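Local structure of LacI family transcription regulator (Bifidobacterium animalis subsp. lactis, 4O5A) at residues Ser97-Arg102 / Leu310-Met315; Ser119-Trp124 / Asp142-Leu147; Ala195-Pro200 / Asp258-Ala263. The protein probably regulates transcription as a LacI-family regulator, binding DNA through a helix-turn-helix domain and sensing a small effector with its periplasmic-binding-protein-like core. All blocks are in the same frame, centred on the assembly; numbering follows the deposited sequence. Where two conformers were deposited one is given.

Interaction 1: residues Ser97-Arg102 / Leu310-Met315. With SO4 (sulfate ion), chain E.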
loop_
_atom_site.group_PDB
_atom_site.type_symbol
_atom_site.label_atom_id
_atom_site.label_comp_id
_atom_site.label_asym_id
_atom_site.label_seq_id
_atom_site.Cartn_x
_atom_site.Cartn_y
_atom_site.Cartn_z
ATOM N N SER A 97 13.013 -10.372 -4.169
ATOM C CA SER A 97 13.244 -11.763 -3.793
ATOM C C SER A 97 14.126 -12.438 -4.827
ATOM O O SER A 97 14.870 -13.361 -4.505
ATOM C CB SER A 97 11.932 -12.538 -3.588
ATOM O OG SER A 97 11.328 -12.948 -4.804
ATOM N N ALA A 98 14.062 -11.963 -6.068
ATOM C CA ALA A 98 14.899 -12.536 -7.118
ATOM C C ALA A 98 16.214 -11.780 -7.304
ATOM O O ALA A 98 17.261 -12.402 -7.528
ATOM C CB ALA A 98 14.139 -12.641 -8.440
ATOM N N LEU A 99 16.170 -10.455 -7.213
ATOM C CA LEU A 99 17.386 -9.652 -7.367
ATOM C C LEU A 99 18.400 -9.965 -6.270
ATOM O O LEU A 99 19.602 -9.959 -6.524
ATOM C CB LEU A 99 17.069 -8.153 -7.396
ATOM C CG LEU A 99 16.160 -7.717 -8.545
ATOM C CD1 LEU A 99 15.794 -6.251 -8.370
ATOM C CD2 LEU A 99 16.838 -7.971 -9.906
ATOM N N GLU A 100 17.915 -10.271 -5.062
ATOM C CA GLU A 100 18.823 -10.575 -3.947
ATOM C C GLU A 100 19.636 -11.834 -4.186
ATOM O O GLU A 100 20.764 -11.946 -3.697
ATOM C CB GLU A 100 18.062 -10.718 -2.630
ATOM C CG GLU A 100 17.595 -9.396 -2.046
ATOM C CD GLU A 100 18.745 -8.513 -1.604
ATOM O OE1 GLU A 100 19.752 -9.052 -1.088
ATOM O OE2 GLU A 100 18.640 -7.271 -1.767
ATOM N N GLU A 101 19.060 -12.777 -4.927
ATOM C CA GLU A 101 19.766 -14.016 -5.268
ATOM C C GLU A 101 21.041 -13.753 -6.063
ATOM O O GLU A 101 21.953 -14.581 -6.054
ATOM C CB GLU A 101 18.844 -14.964 -6.061
ATOM C CG GLU A 101 17.653 -15.470 -5.272
ATOM C CD GLU A 101 16.777 -16.430 -6.062
ATOM O OE1 GLU A 101 17.310 -17.389 -6.658
ATOM O OE2 GLU A 101 15.546 -16.234 -6.077
ATOM N N ARG A 102 21.100 -12.614 -6.757
ATOM C CA ARG A 102 22.255 -12.273 -7.591
ATOM C C ARG A 102 22.916 -10.985 -7.111
ATOM O O ARG A 102 23.704 -10.384 -7.846
ATOM C CB ARG A 102 21.819 -12.038 -9.044
ATOM C CG ARG A 102 20.975 -13.132 -9.675
ATOM C CD ARG A 102 21.841 -14.168 -10.353
ATOM N NE ARG A 102 22.771 -13.580 -11.321
ATOM C CZ ARG A 102 22.591 -13.555 -12.642
ATOM N NH1 ARG A 102 21.510 -14.093 -13.185
ATOM N NH2 ARG A 102 23.509 -13.004 -13.429
ATOM N N LEU A 310 9.129 -13.088 -11.246
ATOM C CA LEU A 310 9.335 -13.470 -12.630
ATOM C C LEU A 310 9.933 -12.320 -13.439
ATOM O O LEU A 310 10.792 -12.539 -14.289
ATOM C CB LEU A 310 8.012 -13.918 -13.248
ATOM C CG LEU A 310 8.135 -14.695 -14.550
ATOM C CD1 LEU A 310 9.190 -15.797 -14.423
ATOM C CD2 LEU A 310 6.785 -15.285 -14.898
ATOM N N ALA A 311 9.487 -11.096 -13.158
ATOM C CA ALA A 311 9.974 -9.922 -13.887
ATOM C C ALA A 311 11.476 -9.735 -13.684
ATOM O O ALA A 311 12.213 -9.457 -14.629
ATOM C CB ALA A 311 9.229 -8.672 -13.453
ATOM N N ALA A 312 11.920 -9.885 -12.443
ATOM C CA ALA A 312 13.340 -9.762 -12.135
ATOM C C ALA A 312 14.137 -10.871 -12.815
ATOM O O ALA A 312 15.199 -10.630 -13.407
ATOM C CB ALA A 312 13.545 -9.781 -10.632
ATOM N N GLN A 313 13.623 -12.094 -12.763
ATOM C CA GLN A 313 14.317 -13.207 -13.402
ATOM C C GLN A 313 14.452 -12.976 -14.898
ATOM O O GLN A 313 15.485 -13.280 -15.487
ATOM C CB GLN A 313 13.599 -14.533 -13.120
ATOM C CG GLN A 313 13.625 -14.915 -11.650
ATOM C CD GLN A 313 12.768 -16.119 -11.331
ATOM O OE1 GLN A 313 11.684 -16.287 -11.890
ATOM N NE2 GLN A 313 13.249 -16.967 -10.426
ATOM N N LEU A 314 13.405 -12.434 -15.511
ATOM C CA LEU A 314 13.421 -12.220 -16.955
ATOM C C LEU A 314 14.415 -11.128 -17.340
ATOM O O LEU A 314 15.118 -11.240 -18.346
ATOM C CB LEU A 314 12.020 -11.858 -17.461
ATOM C CG LEU A 314 11.013 -13.004 -17.407
ATOM C CD1 LEU A 314 9.632 -12.515 -17.838
ATOM C CD2 LEU A 314 11.466 -14.176 -18.275
HETATM N N MSE A 315 14.482 -10.072 -16.541
HETATM C CA MSE A 315 15.416 -9.000 -16.847
HETATM C C MSE A 315 16.837 -9.488 -16.668
HETATM O O MSE A 315 17.707 -9.123 -17.437
HETATM C CB MSE A 315 15.152 -7.752 -16.000
HETATM C CG MSE A 315 13.904 -7.004 -16.445
HETATM SE SE MSE A 315 13.602 -5.383 -15.429
HETATM C CE MSE A 315 13.131 -6.151 -13.720
HETATM S S SO4 E . 11.158 -19.905 -8.899
HETATM O O1 SO4 E . 10.290 -21.056 -9.108
HETATM O O2 SO4 E . 12.123 -19.815 -9.992
HETATM O O3 SO4 E . 10.348 -18.693 -8.819
HETATM O O4 SO4 E . 11.880 -20.080 -7.647
#
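Ala98 and Ala312 meet methyl to methyl, CB to CB at 3.7 Å, each with its CB directed at the other segment. With side chains this small, the two backbones come close, and the CA atoms of the pair lie only 5.9 Å apart. Leu99 closes one flank of this alanine pair. Its CB does not point straight across, but chi1 of -61° sets CG beside the backbone N and brings the CD2 branch round to the methyl of Ala312, where CD2 and CB are 3.8 Å apart.

On the other flank lies Gln313. Its aliphatic CG touches Ala98 CB at 4.0 Å, while the chain runs on extended beyond CG and carries the amide out to the sulfate, probably an ion from the crystallisation liquor. NE2 donates to sulfate O2 over 3.1 Å in a fairly straight bond (161°), and Arg309 NE also holds the anion. Shortening Gln313 to an alanine is likely to open a gap beside Ala98 CB and leave the sulfate without its amide donor.

On the outer side, Glu100 forms a salt bridge with Arg109 of the second subunit. Helix 304-320 thus lies against helix 88-99. Ala311 and Met315 turn to Leu157 of strand 156-160, and Leu99 and Met315 both reach Ile71 of strand 70-76.

Interaction 2: residues Ser119-Trp124 / Asp142-Leu147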
loop_
_atom_site.group_PDB
_atom_site.type_symbol
_atom_site.label_atom_id
_atom_site.label_comp_id
_atom_site.label_asym_id
_atom_site.label_seq_id
_atom_site.Cartn_x
_atom_site.Cartn_y
_atom_site.Cartn_z
ATOM N N SER A 119 12.742 11.603 -19.645
ATOM C CA SER A 119 14.007 12.283 -19.383
ATOM C C SER A 119 14.932 11.483 -18.457
ATOM O O SER A 119 16.127 11.372 -18.710
ATOM C CB SER A 119 13.752 13.681 -18.821
ATOM O OG SER A 119 14.971 14.347 -18.572
ATOM N N ILE A 120 14.377 10.909 -17.395
ATOM C CA ILE A 120 15.175 10.100 -16.482
ATOM C C ILE A 120 15.716 8.855 -17.185
ATOM O O ILE A 120 16.886 8.498 -17.031
ATOM C CB ILE A 120 14.360 9.701 -15.237
ATOM C CG1 ILE A 120 14.004 10.952 -14.426
ATOM C CG2 ILE A 120 15.130 8.696 -14.386
ATOM C CD1 ILE A 120 12.938 10.727 -13.365
ATOM N N LEU A 121 14.859 8.210 -17.972
ATOM C CA LEU A 121 15.227 7.000 -18.694
ATOM C C LEU A 121 16.333 7.299 -19.696
ATOM O O LEU A 121 17.267 6.517 -19.852
ATOM C CB LEU A 121 14.007 6.431 -19.417
ATOM C CG LEU A 121 12.894 5.864 -18.539
ATOM C CD1 LEU A 121 11.749 5.334 -19.396
ATOM C CD2 LEU A 121 13.424 4.781 -17.608
ATOM N N GLU A 122 16.229 8.441 -20.370
ATOM C CA GLU A 122 17.241 8.833 -21.339
ATOM C C GLU A 122 18.588 9.035 -20.650
ATOM O O GLU A 122 19.633 8.717 -21.210
ATOM C CB GLU A 122 16.802 10.089 -22.098
ATOM C CG GLU A 122 15.659 9.831 -23.076
ATOM C CD GLU A 122 15.062 11.102 -23.664
ATOM O OE1 GLU A 122 15.150 12.168 -23.012
ATOM O OE2 GLU A 122 14.498 11.030 -24.781
ATOM N N ASP A 123 18.555 9.544 -19.423
ATOM C CA ASP A 123 19.778 9.771 -18.665
ATOM C C ASP A 123 20.419 8.439 -18.298
ATOM O O ASP A 123 21.630 8.262 -18.438
ATOM C CB ASP A 123 19.485 10.600 -17.408
ATOM C CG ASP A 123 20.683 10.703 -16.483
ATOM O OD1 ASP A 123 21.629 11.454 -16.808
ATOM O OD2 ASP A 123 20.675 10.035 -15.425
ATOM N N TRP A 124 19.593 7.502 -17.842
ATOM C CA TRP A 124 20.063 6.182 -17.449
ATOM C C TRP A 124 20.683 5.461 -18.632
ATOM O O TRP A 124 21.718 4.813 -18.501
ATOM C CB TRP A 124 18.909 5.368 -16.872
ATOM C CG TRP A 124 18.651 5.669 -15.432
ATOM C CD1 TRP A 124 19.417 6.439 -14.602
ATOM C CD2 TRP A 124 17.547 5.202 -14.646
ATOM N NE1 TRP A 124 18.854 6.478 -13.341
ATOM C CE2 TRP A 124 17.712 5.724 -13.342
ATOM C CE3 TRP A 124 16.440 4.394 -14.913
ATOM C CZ2 TRP A 124 16.803 5.458 -12.314
ATOM C CZ3 TRP A 124 15.541 4.137 -13.893
ATOM C CH2 TRP A 124 15.728 4.669 -12.609
ATOM N N ASP A 142 2.585 4.798 -25.976
ATOM C CA ASP A 142 3.513 5.248 -24.939
ATOM C C ASP A 142 4.849 5.673 -25.551
ATOM O O ASP A 142 5.444 4.923 -26.328
ATOM C CB ASP A 142 3.723 4.122 -23.920
ATOM C CG ASP A 142 4.254 4.621 -22.589
ATOM O OD1 ASP A 142 5.296 5.310 -22.576
ATOM O OD2 ASP A 142 3.621 4.322 -21.553
ATOM N N PRO A 143 5.322 6.887 -25.213
ATOM C CA PRO A 143 6.594 7.388 -25.756
ATOM C C PRO A 143 7.803 6.576 -25.290
ATOM O O PRO A 143 8.908 6.789 -25.786
ATOM C CB PRO A 143 6.675 8.817 -25.205
ATOM C CG PRO A 143 5.801 8.811 -23.987
ATOM C CD PRO A 143 4.673 7.876 -24.333
ATOM N N ARG A 144 7.599 5.662 -24.349
ATOM C CA ARG A 144 8.692 4.837 -23.847
ATOM C C ARG A 144 9.035 3.673 -24.780
ATOM O O ARG A 144 10.190 3.253 -24.850
ATOM C CB ARG A 144 8.376 4.322 -22.444
ATOM C CG ARG A 144 8.338 5.410 -21.382
ATOM C CD ARG A 144 7.899 4.860 -20.037
ATOM N NE ARG A 144 6.496 4.457 -20.045
ATOM C CZ ARG A 144 5.919 3.727 -19.094
ATOM N NH1 ARG A 144 6.624 3.319 -18.045
ATOM N NH2 ARG A 144 4.637 3.406 -19.196
ATOM N N ILE A 145 8.037 3.158 -25.497
ATOM C CA ILE A 145 8.273 2.067 -26.436
ATOM C C ILE A 145 9.258 2.518 -27.506
ATOM O O ILE A 145 10.239 1.831 -27.785
ATOM C CB ILE A 145 6.967 1.578 -27.102
ATOM C CG1 ILE A 145 5.925 1.209 -26.043
ATOM C CG2 ILE A 145 7.239 0.399 -28.032
ATOM C CD1 ILE A 145 6.401 0.164 -25.051
ATOM N N GLU A 146 9.004 3.688 -28.085
ATOM C CA GLU A 146 9.877 4.246 -29.112
ATOM C C GLU A 146 11.286 4.494 -28.581
ATOM O O GLU A 146 12.269 4.271 -29.287
ATOM C CB GLU A 146 9.291 5.543 -29.682
ATOM N N LEU A 147 11.378 4.959 -27.337
ATOM C CA LEU A 147 12.666 5.188 -26.689
ATOM C C LEU A 147 13.454 3.885 -26.588
ATOM O O LEU A 147 14.634 3.837 -26.940
ATOM C CB LEU A 147 12.470 5.809 -25.297
ATOM C CG LEU A 147 13.712 6.032 -24.428
ATOM C CD1 LEU A 147 14.698 6.962 -25.118
ATOM C CD2 LEU A 147 13.342 6.586 -23.058
#
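Leu147 reaches across to Leu121 and Glu122, joining two neighbouring helices on one side of the parallel sheet in a Rossmann-like alpha/beta subdomain. Helix 116-127 leads into strand 132-135 and helix 143-149 leaves it; the short helical segments run almost alongside each other, at 15° with their axes 11.2 Å apart. The tight part lies toward the sheet. There Leu147 CD2 presses on Leu121 CB at 3.7 Å, while Leu121 CD1 rests against the aliphatic part of Arg144, 3.9 Å from its CD. Leu121 also touches Val74 and Leu133, so this half merges with the core above the strands.

The outer half faces solvent, though its carbons meet just as closely. Leu147, its CG anti to the backbone N (chi1 176°), offers CD1 to the methylene CG of exposed Glu122 at 3.7 Å, and the carboxylate makes no polar bond across the contact.

Arg144 is kept in place from its own helix start. Asp142, the N-cap, receives the backbone N of Arg144 on the anti side of OD1. A salt bridge grips the carboxylate side-on from the syn side, about 33° out of its plane: NE to Asp142 OD1, and NH2 to Asp142 OD2 at 2.7 Å.

Interaction 3: residues Ala195-Pro200 / Asp258-Ala263; sequences ARVAGP and DVMALA
This is a strand-to-helix contact of a purely van der Waals kind, buried in the C-terminal subdomain of the periplasmic-binding-protein-like fold. Strand 193-197 lies next to strand 252-255 in the mixed sheet, and helix 258-271, which follows that neighbouring strand, covers its end with one long side chain. The backbones stay well apart, 8.1 Å between the CA atoms of Val197 and Met260, and Met260 spans the difference.

Met260 was modelled as selenomethionine. Its CB is directed at the strand, and the chain bends at its last torsion (chi3 -63°), so that the terminal methyl and the selenium come up against Val197. CE lies 4.0 Å from Val197 CG1, and SE is at 4.1 Å from the same methyl. Only this branch of Val197 meets the helix segment, set anti to the backbone N (chi1 175°); the two side chains cross at a slant. Met260 CE also rests 3.8 Å from Val197 O and 4.1 Å from Ala198 O, so it straddles the point where strand gives way to loop.

Around this spot, Tyr255 and Thr229 each touch both Val197 and Met260. The turn beyond the strand is held by polar bonds instead: Asp256 OD2 takes the backbone N of Gly199 and pairs with Arg196, while Thr229 OG1 bonds to Ala198 O. Further round helix 258-271, Val259 packs on Phe288 of the second subunit.

With the terminal methyl against a valine methyl and two carbonyl oxygens, and the selenium (a label in place of sulfur) beside the valine alone, the contact depends on fit and dispersion rather than on direction; the strand end is probably fixed more by the polar bonds beside it.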
loop_
_atom_site.group_PDB
_atom_site.type_symbol
_atom_site.label_atom_id
_atom_site.label_comp_id
_atom_site.label_asym_id
_atom_site.label_seq_id
_atom_site.Cartn_x
_atom_site.Cartn_y
_atom_site.Cartn_z
ATOM N N ALA A 195 -22.835 -4.068 -13.773
ATOM C CA ALA A 195 -22.148 -2.831 -14.093
ATOM C C ALA A 195 -20.719 -2.872 -13.630
ATOM O O ALA A 195 -20.353 -3.667 -12.767
ATOM C CB ALA A 195 -22.877 -1.638 -13.483
ATOM N N ARG A 196 -19.899 -2.010 -14.233
ATOM C CA ARG A 196 -18.515 -1.869 -13.847
ATOM C C ARG A 196 -18.260 -0.436 -13.438
ATOM O O ARG A 196 -18.683 0.511 -14.109
ATOM C CB ARG A 196 -17.604 -2.199 -15.042
ATOM C CG ARG A 196 -16.728 -3.408 -14.870
ATOM C CD ARG A 196 -15.779 -3.555 -16.052
ATOM N NE ARG A 196 -14.486 -2.903 -15.830
ATOM C CZ ARG A 196 -13.811 -2.246 -16.766
ATOM N NH1 ARG A 196 -14.316 -2.126 -17.989
ATOM N NH2 ARG A 196 -12.631 -1.693 -16.487
ATOM N N VAL A 197 -17.567 -0.274 -12.326
ATOM C CA VAL A 197 -17.029 1.026 -11.947
ATOM C C VAL A 197 -15.539 0.974 -12.239
ATOM O O VAL A 197 -14.784 0.357 -11.502
ATOM C CB VAL A 197 -17.323 1.312 -10.470
ATOM C CG1 VAL A 197 -16.655 2.613 -10.016
ATOM C CG2 VAL A 197 -18.830 1.413 -10.261
ATOM N N ALA A 198 -15.135 1.616 -13.336
ATOM C CA ALA A 198 -13.783 1.494 -13.864
ATOM C C ALA A 198 -12.912 2.684 -13.485
ATOM O O ALA A 198 -13.395 3.671 -12.929
ATOM C CB ALA A 198 -13.840 1.352 -15.368
ATOM N N GLY A 199 -11.618 2.590 -13.786
ATOM C CA GLY A 199 -10.711 3.694 -13.550
ATOM C C GLY A 199 -10.801 4.665 -14.705
ATOM O O GLY A 199 -11.745 4.588 -15.498
ATOM N N PRO A 200 -9.825 5.576 -14.818
ATOM C CA PRO A 200 -9.846 6.571 -15.892
ATOM C C PRO A 200 -9.785 5.919 -17.267
ATOM O O PRO A 200 -9.180 4.850 -17.408
ATOM C CB PRO A 200 -8.571 7.381 -15.639
ATOM C CG PRO A 200 -8.309 7.215 -14.186
ATOM C CD PRO A 200 -8.726 5.819 -13.864
ATOM N N ASP A 258 -9.942 -2.214 -4.909
ATOM C CA ASP A 258 -10.505 -2.606 -3.623
ATOM C C ASP A 258 -11.183 -1.472 -2.852
ATOM O O ASP A 258 -12.255 -1.671 -2.285
ATOM C CB ASP A 258 -9.438 -3.299 -2.749
ATOM C CG ASP A 258 -8.156 -2.481 -2.576
ATOM O OD1 ASP A 258 -8.043 -1.322 -3.047
ATOM O OD2 ASP A 258 -7.230 -3.024 -1.936
ATOM N N VAL A 259 -10.569 -0.290 -2.825
ATOM C CA VAL A 259 -11.109 0.838 -2.061
ATOM C C VAL A 259 -12.477 1.263 -2.584
ATOM O O VAL A 259 -13.376 1.622 -1.816
ATOM C CB VAL A 259 -10.145 2.050 -2.052
ATOM C CG1 VAL A 259 -8.907 1.737 -1.260
ATOM C CG2 VAL A 259 -9.774 2.443 -3.452
HETATM N N MSE A 260 -12.655 1.220 -3.901
HETATM C CA MSE A 260 -13.969 1.587 -4.438
HETATM C C MSE A 260 -15.029 0.509 -4.180
HETATM O O MSE A 260 -16.203 0.835 -3.977
HETATM C CB MSE A 260 -13.902 1.947 -5.930
HETATM C CG MSE A 260 -13.040 3.179 -6.184
HETATM SE SE MSE A 260 -13.338 3.954 -7.943
HETATM C CE MSE A 260 -12.758 2.474 -9.028
ATOM N N ALA A 261 -14.624 -0.762 -4.195
ATOM C CA ALA A 261 -15.546 -1.848 -3.860
ATOM C C ALA A 261 -16.037 -1.688 -2.422
ATOM O O ALA A 261 -17.233 -1.816 -2.138
ATOM C CB ALA A 261 -14.901 -3.238 -4.082
ATOM N N LEU A 262 -15.114 -1.371 -1.524
ATOM C CA LEU A 262 -15.498 -1.114 -0.136
ATOM C C LEU A 262 -16.412 0.110 -0.020
ATOM O O LEU A 262 -17.435 0.068 0.667
ATOM C CB LEU A 262 -14.249 -0.938 0.743
ATOM C CG LEU A 262 -14.556 -0.614 2.206
ATOM C CD1 LEU A 262 -15.279 -1.793 2.835
ATOM C CD2 LEU A 262 -13.254 -0.355 2.938
ATOM N N ALA A 263 -16.051 1.201 -0.689
ATOM C CA ALA A 263 -16.853 2.430 -0.643
ATOM C C ALA A 263 -18.252 2.171 -1.188
ATOM O O ALA A 263 -19.252 2.666 -0.653
ATOM C CB ALA A 263 -16.158 3.547 -1.439
#

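From the N terminus, the chain first passes through 97-102, opening the long loop that interaction 1 closes only at 310-315, more than 200 residues later. Both other contacts nest inside it. Interaction 2 closes a short loop between 119-124 and 142-147, joining consecutive helices of the N-terminal subdomain; interaction 3 follows in series, tying strand 193-197 to helix 258-271 in the C-terminal one. The chain then returns, so helix 304-320 ends up against the first subdomain. Interactions 1 and 3 lie on opposite sides of the chain's centre, their own centres about 32 Å apart, and all three contacts have a residue within reach of the second subunit.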